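Local coordinates for protein insecticidal Delta-Endotoxin Cry8Ea1 (Bacillus Thuringiensis, PDB 3EB7) that kills susceptible insect larvae, soil-dwelling Holotrichia parallela among them, probably by inserting its helical domain into gut-cell membranes to form pores, at residues 342-347 with 393-398; 300-305 with 424-429; 281-286 with 334-339; 4-9 with 49-54. All coordinates share one frame; numbering follows the deposited sequence.

In the fold
Three of the four contacts belong to the beta-prism domain of a three-domain Cry toxin, and the fourth lies in the helical domain. Contacts 1 and 3 tie equivalent outer strands to two four-stranded antiparallel sheets of the same strand order; their centres are about 17 Å apart, and their segments adjoin in sequence. Contact 2 joins the sheet of contact 3 to the three-stranded sheet, its centre about 16 Å from that of contact 3, and Gln-305 O and Ser-284 N, 2.8 Å apart, probably hydrogen-bond between them. Contact 4 meets contact 1 at the domain boundary, where Val-7 CG1 packs 3.4 Å from Glu-398 O, whereas the centres of contacts 3 and 4 are about 34 Å apart.

Contact 1. Residues 342-347 with 393-398; sequences YKTLST and KDSEVE
Thr-344 and Ser-395 grip each other twice: Ser-395 N donates to Thr-344 O at 3.0 Å, and Thr-344 N donates to Ser-395 OG at 3.1 Å in a nearly straight bond. The serine hydroxyl can stand in for a backbone acceptor because chi1 of 69° tucks OG between its N and carbonyl carbon. Next along the antiparallel ladder, Ser-346 and Lys-393 form a hydrogen-bonded pair. Between these pairs Leu-345 faces Asp-394, with CD2 resting 3.6 Å from the aspartate CB. On that same face the bent chain of Lys-343 crosses Glu-396 at about a right angle, its CD 3.4 Å from OE2, and carries NZ to a long salt bridge with Asp-394 OD2 (3.9 Å). Asp-394 caps the short, weakly bonded helical turn that follows the strand, OD2 accepting from Glu-396 N above the carboxylate plane. Two waters bridge the segments. One links Tyr-342 O to Glu-396 OE1, which Asn-408 also holds; the other joins Thr-344 OG1 and Ser-346 OG and donates weakly to Lys-393 O. The edge strand of this prism sheet thus stays in register by directional bonds as the chain leaves it for this turn, while the loose ion pair probably adds modest electrostatic attraction.

Contact 2. Residues 300-305 with 424-429; sequences KWIGHQ and NPDVPV
Lys-300 reaches across to Asp-426 in a buried salt bridge, linking two sheets of the beta-prism domain: strand 296-310 of a four-stranded sheet, and the loop leading into strand 427-434 of the three-stranded one. Lys-300 NZ approaches Asp-426 OD2 nearly along its C-O axis at 2.6 Å, the two side chains crossing at about a right angle. A chi1 of 58° sets the lysine CG between its backbone N and carbonyl carbon, and a bend at the last torsion delivers the ammonium group. Arg-423 forms a second salt bridge to the same carboxylate oxygen, so two cations probably stabilise its charge. The Trp-301 ring has Pro-428 over one face, CG 4.5 Å from CD2, while Phe-421 stacks on the indole as well. Trp-301 O lies 3.6 Å from Asp-426 CB and accepts from a water that also donates to Asp-426 O. At Ile-302, CG2 runs beside the aspartate, 3.8 Å from OD2; this residue shares with Gly-303 a classic bulge opposite Tyr-286. His-304 steadies the indole from within its own strand: Trp-301 NE1 donates to His-304 ND1 at 3.0 Å, in the indole plane but 32° out of the imidazole plane.

Contact 3. Residues 281-286 with 334-339; sequences TRLSIY and IGFTGF
Leu-283 and Ile-334 form an antiparallel hydrogen-bonded pair, Leu-283 N giving to Ile-334 O at 2.9 Å and Ile-334 N to Leu-283 O at 2.7 Å, and beside them Arg-282 and Gly-335 make a non-hydrogen-bonded pair. Where strand 330-335 ends, Thr-281 O accepts two hydrogen bonds from the departing chain. Phe-336 N reaches Thr-281 O at 2.9 Å from well above the carbonyl plane, and Thr-337 OG1, at 3.2 Å, comes from the opposite face but only slightly tilted from the plane. Thr-337 has chi1 -53°, which puts its OG1 anti to the carbonyl carbon, alongside Thr-281 and 3.4 Å from Thr-281 CB. A type II turn follows from Phe-336 to Phe-339, with Gly-338 supplying the positive phi. On the buried face, Leu-283 CB meets the edge of the Phe-336 ring, 3.8 Å from CE1, while Ile-334 CG2 sits over one ring face, offset toward the rim. Farther along, the CD1 methyls of Ile-285 and Ile-334 touch at 4.1 Å. Arg-282 extends from the other face, its NH1 lying 3.7 Å from Gly-335 CA. Strand 330-335 is outermost in its four-stranded sheet, whose strand 296-310 flanks 281-286 on the far side and brings Trp-301 and His-304 against Leu-283. Phe-336 packs edge-to-face with Phe-366 and Phe-379 of the adjacent sheet, closing the apolar interior of the prism between the two.

Contact 4. Residues 4-9 with 49-54; sequences RDAVKT and EIFMEQ
Two helices of the toxin's N-terminal bundle, 2-20 and 47-59, meet where Ala-6 lies against Ile-50, Phe-51 and Gln-54. Its small methyl lets the backbones come near, with the two CA atoms of Ala-6 and Phe-51 5.6 Å apart and the local axes 8.7 Å at closest approach. Ile-50 CG2 sits 4.0 Å from Ala-6 CB and also touches Asp-5 CB. With chi1 (to CG1) at -62°, CG2 is the branch anti to the isoleucine backbone N, and it faces helix 2-20. The other branch carries CD1 to within 3.3 Å of Asp-5 OD2, the two side chains crossing at about a right angle. In this bundle, the part of three-domain Cry toxins thought to enter the membrane, the local axes cross here at -119°, far from alignment. Phe-51 reaches along helix 2-20 beyond the alanine: CD2 is 4.1 Å from Ala-6 CB, and CZ 3.5 Å from Thr-9 CG2. Helix 133-153 packs on the same phenylalanine through Ser-134, Val-135 and Gln-138. On the other flank the extended side chain of Gln-54 runs past Ala-6 toward Val-7, which in turn rests on Leu-213 and Ser-214 of helix 198-220.

Contact 1. Residues 342-347 with 393-398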
loop_
_atom_site.group_PDB
_atom_site.type_symbol
_atom_site.label_atom_id
_atom_site.label_comp_id
_atom_site.label_asym_id
_atom_site.label_seq_id
_atom_site.Cartn_x
_atom_site.Cartn_y
_atom_site.Cartn_z
ATOM N N TYR A 342 6.945 12.672 7.857
ATOM C CA TYR A 342 6.983 12.401 6.421
ATOM C C TYR A 342 8.382 12.145 5.848
ATOM O O TYR A 342 8.509 11.703 4.718
ATOM C CB TYR A 342 6.235 13.502 5.650
ATOM C CG TYR A 342 6.748 14.893 5.895
ATOM C CD1 TYR A 342 7.797 15.423 5.120
ATOM C CD2 TYR A 342 6.208 15.680 6.917
ATOM C CE1 TYR A 342 8.312 16.722 5.383
ATOM C CE2 TYR A 342 6.702 16.971 7.174
ATOM C CZ TYR A 342 7.737 17.487 6.400
ATOM O OH TYR A 342 8.217 18.752 6.678
ATOM N N LYS A 343 9.428 12.410 6.623
ATOM C CA LYS A 343 10.791 12.193 6.146
ATOM C C LYS A 343 11.711 11.996 7.313
ATOM O O LYS A 343 11.587 12.664 8.330
ATOM C CB LYS A 343 11.285 13.373 5.307
ATOM C CG LYS A 343 12.771 13.259 4.905
ATOM C CD LYS A 343 13.089 14.118 3.705
ATOM C CE LYS A 343 13.980 15.256 4.016
ATOM N NZ LYS A 343 15.332 15.050 3.451
ATOM N N THR A 344 12.611 11.029 7.180
ATOM C CA THR A 344 13.644 10.806 8.140
ATOM C C THR A 344 14.914 10.891 7.335
ATOM O O THR A 344 14.958 10.418 6.186
ATOM C CB THR A 344 13.535 9.407 8.852
ATOM O OG1 THR A 344 13.602 8.336 7.891
ATOM C CG2 THR A 344 12.233 9.309 9.670
ATOM N N LEU A 345 15.933 11.517 7.924
ATOM C CA LEU A 345 17.254 11.538 7.343
ATOM C C LEU A 345 18.160 10.997 8.426
ATOM O O LEU A 345 18.270 11.602 9.472
ATOM C CB LEU A 345 17.602 12.971 6.932
ATOM C CG LEU A 345 18.783 13.237 5.972
ATOM C CD1 LEU A 345 20.067 13.289 6.747
ATOM C CD2 LEU A 345 18.955 12.236 4.838
ATOM N N SER A 346 18.773 9.829 8.210
ATOM C CA SER A 346 19.515 9.171 9.277
ATOM C C SER A 346 20.967 9.020 8.912
ATOM O O SER A 346 21.299 8.808 7.738
ATOM C CB SER A 346 18.959 7.781 9.593
ATOM O OG SER A 346 17.538 7.767 9.689
ATOM N N THR A 347 21.829 9.084 9.921
ATOM C CA THR A 347 23.219 8.821 9.717
ATOM C C THR A 347 23.588 7.459 10.323
ATOM O O THR A 347 23.672 7.292 11.534
ATOM C CB THR A 347 24.083 9.973 10.292
ATOM O OG1 THR A 347 23.705 11.200 9.658
ATOM C CG2 THR A 347 25.583 9.725 10.069
ATOM N N LYS A 393 20.974 8.027 5.171
ATOM C CA LYS A 393 19.833 7.318 4.633
ATOM C C LYS A 393 18.632 8.290 4.637
ATOM O O LYS A 393 18.288 8.883 5.650
ATOM C CB LYS A 393 19.545 6.017 5.396
ATOM C CG LYS A 393 20.735 5.184 5.876
ATOM C CD LYS A 393 21.673 4.666 4.794
ATOM C CE LYS A 393 21.084 3.468 3.972
ATOM N NZ LYS A 393 20.311 2.414 4.761
ATOM N N ASP A 394 18.070 8.514 3.457
ATOM C CA ASP A 394 17.051 9.516 3.236
ATOM C C ASP A 394 15.859 8.704 2.844
ATOM O O ASP A 394 15.874 8.025 1.833
ATOM C CB ASP A 394 17.503 10.455 2.105
ATOM C CG ASP A 394 16.416 11.440 1.648
ATOM O OD1 ASP A 394 16.718 12.264 0.746
ATOM O OD2 ASP A 394 15.274 11.410 2.153
ATOM N N SER A 395 14.819 8.762 3.662
ATOM C CA SER A 395 13.658 7.898 3.472
ATOM C C SER A 395 12.913 8.169 2.154
ATOM O O SER A 395 12.256 7.269 1.573
ATOM C CB SER A 395 12.720 8.004 4.687
ATOM O OG SER A 395 12.102 9.262 4.739
ATOM N N GLU A 396 13.029 9.400 1.668
ATOM C CA GLU A 396 12.339 9.806 0.430
ATOM C C GLU A 396 12.910 9.159 -0.810
ATOM O O GLU A 396 12.326 9.266 -1.867
ATOM C CB GLU A 396 12.346 11.329 0.235
ATOM C CG GLU A 396 11.480 12.057 1.246
ATOM C CD GLU A 396 11.320 13.526 0.894
ATOM O OE1 GLU A 396 10.192 14.048 1.062
ATOM O OE2 GLU A 396 12.325 14.145 0.439
ATOM N N VAL A 397 14.050 8.512 -0.696
ATOM C CA VAL A 397 14.583 7.706 -1.775
ATOM C C VAL A 397 13.722 6.410 -1.939
ATOM O O VAL A 397 13.412 5.981 -3.052
ATOM C CB VAL A 397 16.116 7.403 -1.528
ATOM C CG1 VAL A 397 16.661 6.351 -2.507
ATOM C CG2 VAL A 397 16.927 8.688 -1.622
ATOM N N GLU A 398 13.340 5.809 -0.817
ATOM C CA GLU A 398 12.557 4.561 -0.804
ATOM C C GLU A 398 11.052 4.851 -0.793
ATOM O O GLU A 398 10.282 4.200 -1.501
ATOM C CB GLU A 398 12.994 3.704 0.386
ATOM C CG GLU A 398 14.515 3.581 0.457
ATOM C CD GLU A 398 15.025 2.633 1.534
ATOM O OE1 GLU A 398 16.270 2.518 1.710
ATOM O OE2 GLU A 398 14.207 1.967 2.198
HETATM O O HOH W 1 8.173 12.851 2.023
HETATM O O HOH W 2 15.877 7.439 7.434
#

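Contact 2. Residues 300-305 with 424-429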
loop_
_atom_site.group_PDB
_atom_site.type_symbol
_atom_site.label_atom_id
_atom_site.label_comp_id
_atom_site.label_asym_id
_atom_site.label_seq_id
_atom_site.Cartn_x
_atom_site.Cartn_y
_atom_site.Cartn_z
ATOM N N LYS A 300 25.677 6.620 19.904
ATOM C CA LYS A 300 24.759 5.936 19.009
ATOM C C LYS A 300 23.520 5.415 19.729
ATOM O O LYS A 300 23.510 5.264 20.928
ATOM C CB LYS A 300 25.487 4.806 18.256
ATOM C CG LYS A 300 26.122 3.765 19.141
ATOM C CD LYS A 300 26.595 2.561 18.294
ATOM C CE LYS A 300 27.680 1.695 18.979
ATOM N NZ LYS A 300 27.091 0.966 20.110
ATOM N N TRP A 301 22.486 5.155 18.949
ATOM C CA TRP A 301 21.212 4.604 19.380
ATOM C C TRP A 301 21.453 3.129 19.738
ATOM O O TRP A 301 21.716 2.277 18.829
ATOM C CB TRP A 301 20.274 4.731 18.171
ATOM C CG TRP A 301 18.815 4.263 18.290
ATOM C CD1 TRP A 301 18.315 3.167 18.980
ATOM C CD2 TRP A 301 17.685 4.861 17.623
ATOM N NE1 TRP A 301 16.938 3.084 18.793
ATOM C CE2 TRP A 301 16.535 4.094 17.956
ATOM C CE3 TRP A 301 17.538 5.965 16.771
ATOM C CZ2 TRP A 301 15.256 4.423 17.492
ATOM C CZ3 TRP A 301 16.262 6.294 16.313
ATOM C CH2 TRP A 301 15.135 5.513 16.678
ATOM N N ILE A 302 21.426 2.843 21.044
ATOM C CA ILE A 302 21.605 1.473 21.568
ATOM C C ILE A 302 20.311 0.792 22.070
ATOM O O ILE A 302 20.333 -0.380 22.445
ATOM C CB ILE A 302 22.683 1.367 22.703
ATOM C CG1 ILE A 302 22.262 2.186 23.937
ATOM C CG2 ILE A 302 24.047 1.746 22.203
ATOM C CD1 ILE A 302 23.158 1.968 25.200
ATOM N N GLY A 303 19.200 1.518 22.084
ATOM C CA GLY A 303 17.909 0.969 22.496
ATOM C C GLY A 303 16.870 2.063 22.433
ATOM O O GLY A 303 17.219 3.245 22.317
ATOM N N HIS A 304 15.594 1.691 22.465
ATOM C CA HIS A 304 14.496 2.660 22.473
ATOM C C HIS A 304 13.252 2.078 23.099
ATOM O O HIS A 304 13.095 0.867 23.245
ATOM C CB HIS A 304 14.184 3.209 21.066
ATOM C CG HIS A 304 13.645 2.196 20.101
ATOM N ND1 HIS A 304 14.461 1.395 19.327
ATOM C CD2 HIS A 304 12.373 1.885 19.752
ATOM C CE1 HIS A 304 13.714 0.611 18.570
ATOM N NE2 HIS A 304 12.443 0.907 18.784
ATOM N N GLN A 305 12.364 2.980 23.459
ATOM C CA GLN A 305 11.072 2.652 24.010
ATOM C C GLN A 305 10.075 3.334 23.089
ATOM O O GLN A 305 10.201 4.508 22.774
ATOM C CB GLN A 305 11.001 3.188 25.448
ATOM C CG GLN A 305 10.025 2.459 26.308
ATOM C CD GLN A 305 9.543 3.254 27.504
ATOM O OE1 GLN A 305 9.732 2.834 28.625
ATOM N NE2 GLN A 305 8.904 4.385 27.270
ATOM N N ASN A 424 24.263 -5.241 18.307
ATOM C CA ASN A 424 25.512 -5.858 17.816
ATOM C C ASN A 424 25.335 -6.667 16.560
ATOM O O ASN A 424 25.347 -7.904 16.641
ATOM C CB ASN A 424 26.140 -6.812 18.842
ATOM C CG ASN A 424 26.119 -6.279 20.239
ATOM O OD1 ASN A 424 26.006 -7.070 21.194
ATOM N ND2 ASN A 424 26.230 -4.953 20.395
ATOM N N PRO A 425 25.202 -5.990 15.403
ATOM C CA PRO A 425 25.296 -4.522 15.259
ATOM C C PRO A 425 23.992 -3.766 15.656
ATOM O O PRO A 425 22.899 -4.326 15.539
ATOM C CB PRO A 425 25.608 -4.354 13.782
ATOM C CG PRO A 425 24.914 -5.516 13.139
ATOM C CD PRO A 425 24.945 -6.656 14.121
ATOM N N ASP A 426 24.125 -2.528 16.143
ATOM C CA ASP A 426 22.982 -1.729 16.631
ATOM C C ASP A 426 22.297 -1.088 15.436
ATOM O O ASP A 426 22.758 -0.047 14.905
ATOM C CB ASP A 426 23.446 -0.667 17.634
ATOM C CG ASP A 426 24.189 -1.274 18.845
ATOM O OD1 ASP A 426 23.890 -2.437 19.224
ATOM O OD2 ASP A 426 25.062 -0.592 19.439
ATOM N N VAL A 427 21.249 -1.759 14.967
ATOM C CA VAL A 427 20.586 -1.375 13.742
ATOM C C VAL A 427 19.048 -1.301 13.880
ATOM O O VAL A 427 18.393 -2.322 14.081
ATOM C CB VAL A 427 20.956 -2.320 12.539
ATOM C CG1 VAL A 427 20.307 -1.831 11.278
ATOM C CG2 VAL A 427 22.447 -2.424 12.327
ATOM N N PRO A 428 18.483 -0.083 13.764
ATOM C CA PRO A 428 17.024 0.116 13.686
ATOM C C PRO A 428 16.422 -0.081 12.289
ATOM O O PRO A 428 17.114 0.053 11.268
ATOM C CB PRO A 428 16.829 1.569 14.163
ATOM C CG PRO A 428 18.196 2.271 14.004
ATOM C CD PRO A 428 19.246 1.197 13.737
ATOM N N VAL A 429 15.139 -0.438 12.249
ATOM C CA VAL A 429 14.392 -0.486 10.994
ATOM C C VAL A 429 13.175 0.410 11.208
ATOM O O VAL A 429 12.557 0.382 12.271
ATOM C CB VAL A 429 13.992 -1.971 10.615
ATOM C CG1 VAL A 429 12.969 -2.035 9.513
ATOM C CG2 VAL A 429 15.216 -2.756 10.194
HETATM O O HOH W 3 22.092 2.278 16.248
#

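Contact 3. Residues 281-286 with 334-339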
loop_
_atom_site.group_PDB
_atom_site.type_symbol
_atom_site.label_atom_id
_atom_site.label_comp_id
_atom_site.label_asym_id
_atom_site.label_seq_id
_atom_site.Cartn_x
_atom_site.Cartn_y
_atom_site.Cartn_z
ATOM N N THR A 281 2.967 7.336 19.036
ATOM C CA THR A 281 2.665 8.434 19.980
ATOM C C THR A 281 3.880 8.972 20.765
ATOM O O THR A 281 3.932 10.140 21.162
ATOM C CB THR A 281 1.557 8.036 20.987
ATOM O OG1 THR A 281 2.015 6.949 21.783
ATOM C CG2 THR A 281 0.260 7.651 20.254
ATOM N N ARG A 282 4.877 8.132 20.978
ATOM C CA ARG A 282 6.050 8.571 21.717
ATOM C C ARG A 282 7.231 7.682 21.394
ATOM O O ARG A 282 7.053 6.483 21.155
ATOM C CB ARG A 282 5.738 8.560 23.216
ATOM C CG ARG A 282 6.660 9.435 24.046
ATOM C CD ARG A 282 6.146 9.680 25.478
ATOM N NE ARG A 282 7.036 10.641 26.163
ATOM C CZ ARG A 282 6.960 11.969 26.033
ATOM N NH1 ARG A 282 5.990 12.518 25.281
ATOM N NH2 ARG A 282 7.845 12.744 26.666
ATOM N N LEU A 283 8.433 8.264 21.338
ATOM C CA LEU A 283 9.670 7.446 21.204
ATOM C C LEU A 283 10.726 7.943 22.181
ATOM O O LEU A 283 10.982 9.144 22.218
ATOM C CB LEU A 283 10.247 7.631 19.804
ATOM C CG LEU A 283 10.913 6.543 18.968
ATOM C CD1 LEU A 283 12.057 7.187 18.247
ATOM C CD2 LEU A 283 11.354 5.365 19.740
ATOM N N SER A 284 11.336 7.058 22.957
ATOM C CA SER A 284 12.516 7.431 23.752
ATOM C C SER A 284 13.712 6.714 23.199
ATOM O O SER A 284 13.638 5.521 23.032
ATOM C CB SER A 284 12.401 7.032 25.239
ATOM O OG SER A 284 11.337 7.698 25.849
ATOM N N ILE A 285 14.804 7.437 22.926
ATOM C CA ILE A 285 16.010 6.810 22.353
ATOM C C ILE A 285 17.108 6.825 23.423
ATOM O O ILE A 285 17.364 7.847 24.043
ATOM C CB ILE A 285 16.477 7.553 21.075
ATOM C CG1 ILE A 285 15.343 7.647 20.050
ATOM C CG2 ILE A 285 17.788 6.964 20.486
ATOM C CD1 ILE A 285 15.623 8.626 18.870
ATOM N N TYR A 286 17.737 5.687 23.654
ATOM C CA TYR A 286 18.792 5.552 24.637
ATOM C C TYR A 286 20.135 5.488 23.886
ATOM O O TYR A 286 20.290 4.750 22.901
ATOM C CB TYR A 286 18.542 4.298 25.511
ATOM C CG TYR A 286 17.241 4.412 26.296
ATOM C CD1 TYR A 286 16.007 4.088 25.724
ATOM C CD2 TYR A 286 17.245 4.881 27.597
ATOM C CE1 TYR A 286 14.781 4.262 26.441
ATOM C CE2 TYR A 286 16.057 5.042 28.321
ATOM C CZ TYR A 286 14.831 4.740 27.742
ATOM O OH TYR A 286 13.698 4.912 28.507
ATOM N N ILE A 334 10.795 11.858 22.594
ATOM C CA ILE A 334 10.168 12.566 21.486
ATOM C C ILE A 334 8.666 12.307 21.492
ATOM O O ILE A 334 8.228 11.151 21.370
ATOM C CB ILE A 334 10.792 12.168 20.097
ATOM C CG1 ILE A 334 12.332 12.373 20.087
ATOM C CG2 ILE A 334 10.132 12.963 18.995
ATOM C CD1 ILE A 334 13.065 11.836 18.829
ATOM N N GLY A 335 7.867 13.356 21.685
ATOM C CA GLY A 335 6.394 13.213 21.634
ATOM C C GLY A 335 5.907 13.284 20.177
ATOM O O GLY A 335 6.193 14.255 19.493
ATOM N N PHE A 336 5.194 12.260 19.704
ATOM C CA PHE A 336 4.857 12.132 18.277
ATOM C C PHE A 336 3.321 12.129 18.044
ATOM O O PHE A 336 2.865 12.062 16.886
ATOM C CB PHE A 336 5.431 10.822 17.708
ATOM C CG PHE A 336 6.858 10.900 17.181
ATOM C CD1 PHE A 336 7.806 9.993 17.610
ATOM C CD2 PHE A 336 7.236 11.827 16.216
ATOM C CE1 PHE A 336 9.125 10.007 17.112
ATOM C CE2 PHE A 336 8.567 11.856 15.716
ATOM C CZ PHE A 336 9.498 10.925 16.167
ATOM N N THR A 337 2.542 12.205 19.128
ATOM C CA THR A 337 1.081 12.174 19.068
ATOM C C THR A 337 0.517 13.163 18.071
ATOM O O THR A 337 0.817 14.365 18.149
ATOM C CB THR A 337 0.429 12.320 20.476
ATOM O OG1 THR A 337 1.012 11.343 21.318
ATOM C CG2 THR A 337 -1.072 12.041 20.485
ATOM N N GLY A 338 -0.266 12.626 17.123
ATOM C CA GLY A 338 -0.891 13.368 16.047
ATOM C C GLY A 338 0.011 13.778 14.903
ATOM O O GLY A 338 -0.466 14.313 13.920
ATOM N N PHE A 339 1.313 13.535 15.029
ATOM C CA PHE A 339 2.293 13.911 14.002
ATOM C C PHE A 339 2.527 12.831 12.939
ATOM O O PHE A 339 2.864 11.667 13.250
ATOM C CB PHE A 339 3.668 14.222 14.638
ATOM C CG PHE A 339 3.821 15.646 15.148
ATOM C CD1 PHE A 339 3.896 15.900 16.514
ATOM C CD2 PHE A 339 3.927 16.717 14.259
ATOM C CE1 PHE A 339 4.037 17.187 17.002
ATOM C CE2 PHE A 339 4.093 18.052 14.743
ATOM C CZ PHE A 339 4.149 18.274 16.126
#

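Contact 4. Residues 4-9 with 49-54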
loop_
_atom_site.group_PDB
_atom_site.type_symbol
_atom_site.label_atom_id
_atom_site.label_comp_id
_atom_site.label_asym_id
_atom_site.label_seq_id
_atom_site.Cartn_x
_atom_site.Cartn_y
_atom_site.Cartn_z
ATOM N N ARG A 4 14.683 3.773 -7.670
ATOM C CA ARG A 4 14.167 5.063 -7.144
ATOM C C ARG A 4 13.182 5.709 -8.073
ATOM O O ARG A 4 12.128 6.157 -7.647
ATOM C CB ARG A 4 15.294 6.106 -6.900
ATOM C CG ARG A 4 16.505 5.575 -6.165
ATOM C CD ARG A 4 17.801 6.229 -6.640
ATOM N NE ARG A 4 17.930 7.572 -6.126
ATOM C CZ ARG A 4 18.784 7.938 -5.165
ATOM N NH1 ARG A 4 19.608 7.051 -4.615
ATOM N NH2 ARG A 4 18.811 9.208 -4.752
ATOM N N ASP A 5 13.565 5.782 -9.341
ATOM C CA ASP A 5 12.717 6.299 -10.437
ATOM C C ASP A 5 11.394 5.535 -10.591
ATOM O O ASP A 5 10.325 6.142 -10.659
ATOM C CB ASP A 5 13.508 6.192 -11.742
ATOM C CG ASP A 5 13.093 7.231 -12.778
ATOM O OD1 ASP A 5 12.022 7.886 -12.608
ATOM O OD2 ASP A 5 13.861 7.381 -13.784
ATOM N N ALA A 6 11.479 4.203 -10.651
ATOM C CA ALA A 6 10.298 3.319 -10.808
ATOM C C ALA A 6 9.319 3.457 -9.649
ATOM O O ALA A 6 8.120 3.519 -9.847
ATOM C CB ALA A 6 10.721 1.891 -10.982
ATOM N N VAL A 7 9.860 3.544 -8.448
ATOM C CA VAL A 7 9.083 3.632 -7.224
ATOM C C VAL A 7 8.459 5.016 -7.138
ATOM O O VAL A 7 7.331 5.186 -6.705
ATOM C CB VAL A 7 9.983 3.306 -6.012
ATOM C CG1 VAL A 7 9.352 3.758 -4.703
ATOM C CG2 VAL A 7 10.213 1.800 -5.981
ATOM N N LYS A 8 9.213 6.005 -7.607
ATOM C CA LYS A 8 8.723 7.354 -7.701
ATOM C C LYS A 8 7.509 7.372 -8.627
ATOM O O LYS A 8 6.485 7.923 -8.295
ATOM C CB LYS A 8 9.866 8.258 -8.188
ATOM C CG LYS A 8 9.698 9.712 -7.891
ATOM C CD LYS A 8 10.787 10.510 -8.594
ATOM C CE LYS A 8 10.297 11.912 -9.002
ATOM N NZ LYS A 8 9.825 11.962 -10.418
ATOM N N THR A 9 7.623 6.726 -9.780
ATOM C CA THR A 9 6.547 6.667 -10.765
ATOM C C THR A 9 5.302 5.972 -10.234
ATOM O O THR A 9 4.187 6.486 -10.359
ATOM C CB THR A 9 7.027 5.928 -12.026
ATOM O OG1 THR A 9 8.163 6.630 -12.552
ATOM C CG2 THR A 9 5.917 5.868 -13.090
ATOM N N GLU A 49 11.068 0.806 -19.697
ATOM C CA GLU A 49 12.393 0.191 -19.536
ATOM C C GLU A 49 12.858 0.373 -18.096
ATOM O O GLU A 49 13.427 -0.521 -17.540
ATOM C CB GLU A 49 13.411 0.783 -20.537
ATOM C CG GLU A 49 14.884 0.604 -20.156
ATOM C CD GLU A 49 15.394 -0.853 -20.267
ATOM O OE1 GLU A 49 14.616 -1.762 -20.617
ATOM O OE2 GLU A 49 16.609 -1.092 -19.998
ATOM N N ILE A 50 12.580 1.527 -17.490
ATOM C CA ILE A 50 12.819 1.734 -16.054
ATOM C C ILE A 50 12.131 0.711 -15.103
ATOM O O ILE A 50 12.744 0.281 -14.116
ATOM C CB ILE A 50 12.509 3.214 -15.689
ATOM C CG1 ILE A 50 13.475 4.125 -16.466
ATOM C CG2 ILE A 50 12.589 3.478 -14.149
ATOM C CD1 ILE A 50 13.088 5.595 -16.464
ATOM N N PHE A 51 10.889 0.336 -15.390
ATOM C CA PHE A 51 10.175 -0.732 -14.673
ATOM C C PHE A 51 10.869 -2.098 -14.790
ATOM O O PHE A 51 10.904 -2.887 -13.827
ATOM C CB PHE A 51 8.695 -0.838 -15.141
ATOM C CG PHE A 51 7.814 0.296 -14.660
ATOM C CD1 PHE A 51 7.154 1.116 -15.561
ATOM C CD2 PHE A 51 7.626 0.525 -13.288
ATOM C CE1 PHE A 51 6.330 2.179 -15.118
ATOM C CE2 PHE A 51 6.793 1.570 -12.823
ATOM C CZ PHE A 51 6.163 2.399 -13.741
ATOM N N MET A 52 11.430 -2.370 -15.965
ATOM C CA MET A 52 12.142 -3.619 -16.186
ATOM C C MET A 52 13.463 -3.623 -15.426
ATOM O O MET A 52 13.795 -4.592 -14.720
ATOM C CB MET A 52 12.399 -3.837 -17.672
ATOM C CG MET A 52 11.164 -4.003 -18.490
ATOM S SD MET A 52 11.620 -4.412 -20.219
ATOM C CE MET A 52 9.998 -4.308 -21.003
ATOM N N GLU A 53 14.212 -2.538 -15.559
ATOM C CA GLU A 53 15.473 -2.381 -14.841
ATOM C C GLU A 53 15.307 -2.513 -13.324
ATOM O O GLU A 53 16.142 -3.130 -12.637
ATOM C CB GLU A 53 16.145 -1.053 -15.210
ATOM C CG GLU A 53 16.530 -0.962 -16.692
ATOM C CD GLU A 53 17.252 0.356 -17.060
ATOM O OE1 GLU A 53 17.492 1.214 -16.185
ATOM O OE2 GLU A 53 17.586 0.551 -18.247
ATOM N N GLN A 54 14.239 -1.932 -12.804
ATOM C CA GLN A 54 13.905 -2.077 -11.383
ATOM C C GLN A 54 13.875 -3.543 -10.920
ATOM O O GLN A 54 14.611 -3.941 -10.043
ATOM C CB GLN A 54 12.544 -1.412 -11.090
ATOM C CG GLN A 54 12.106 -1.605 -9.673
ATOM C CD GLN A 54 10.628 -1.308 -9.457
ATOM O OE1 GLN A 54 10.231 -0.933 -8.350
ATOM N NE2 GLN A 54 9.816 -1.463 -10.501
#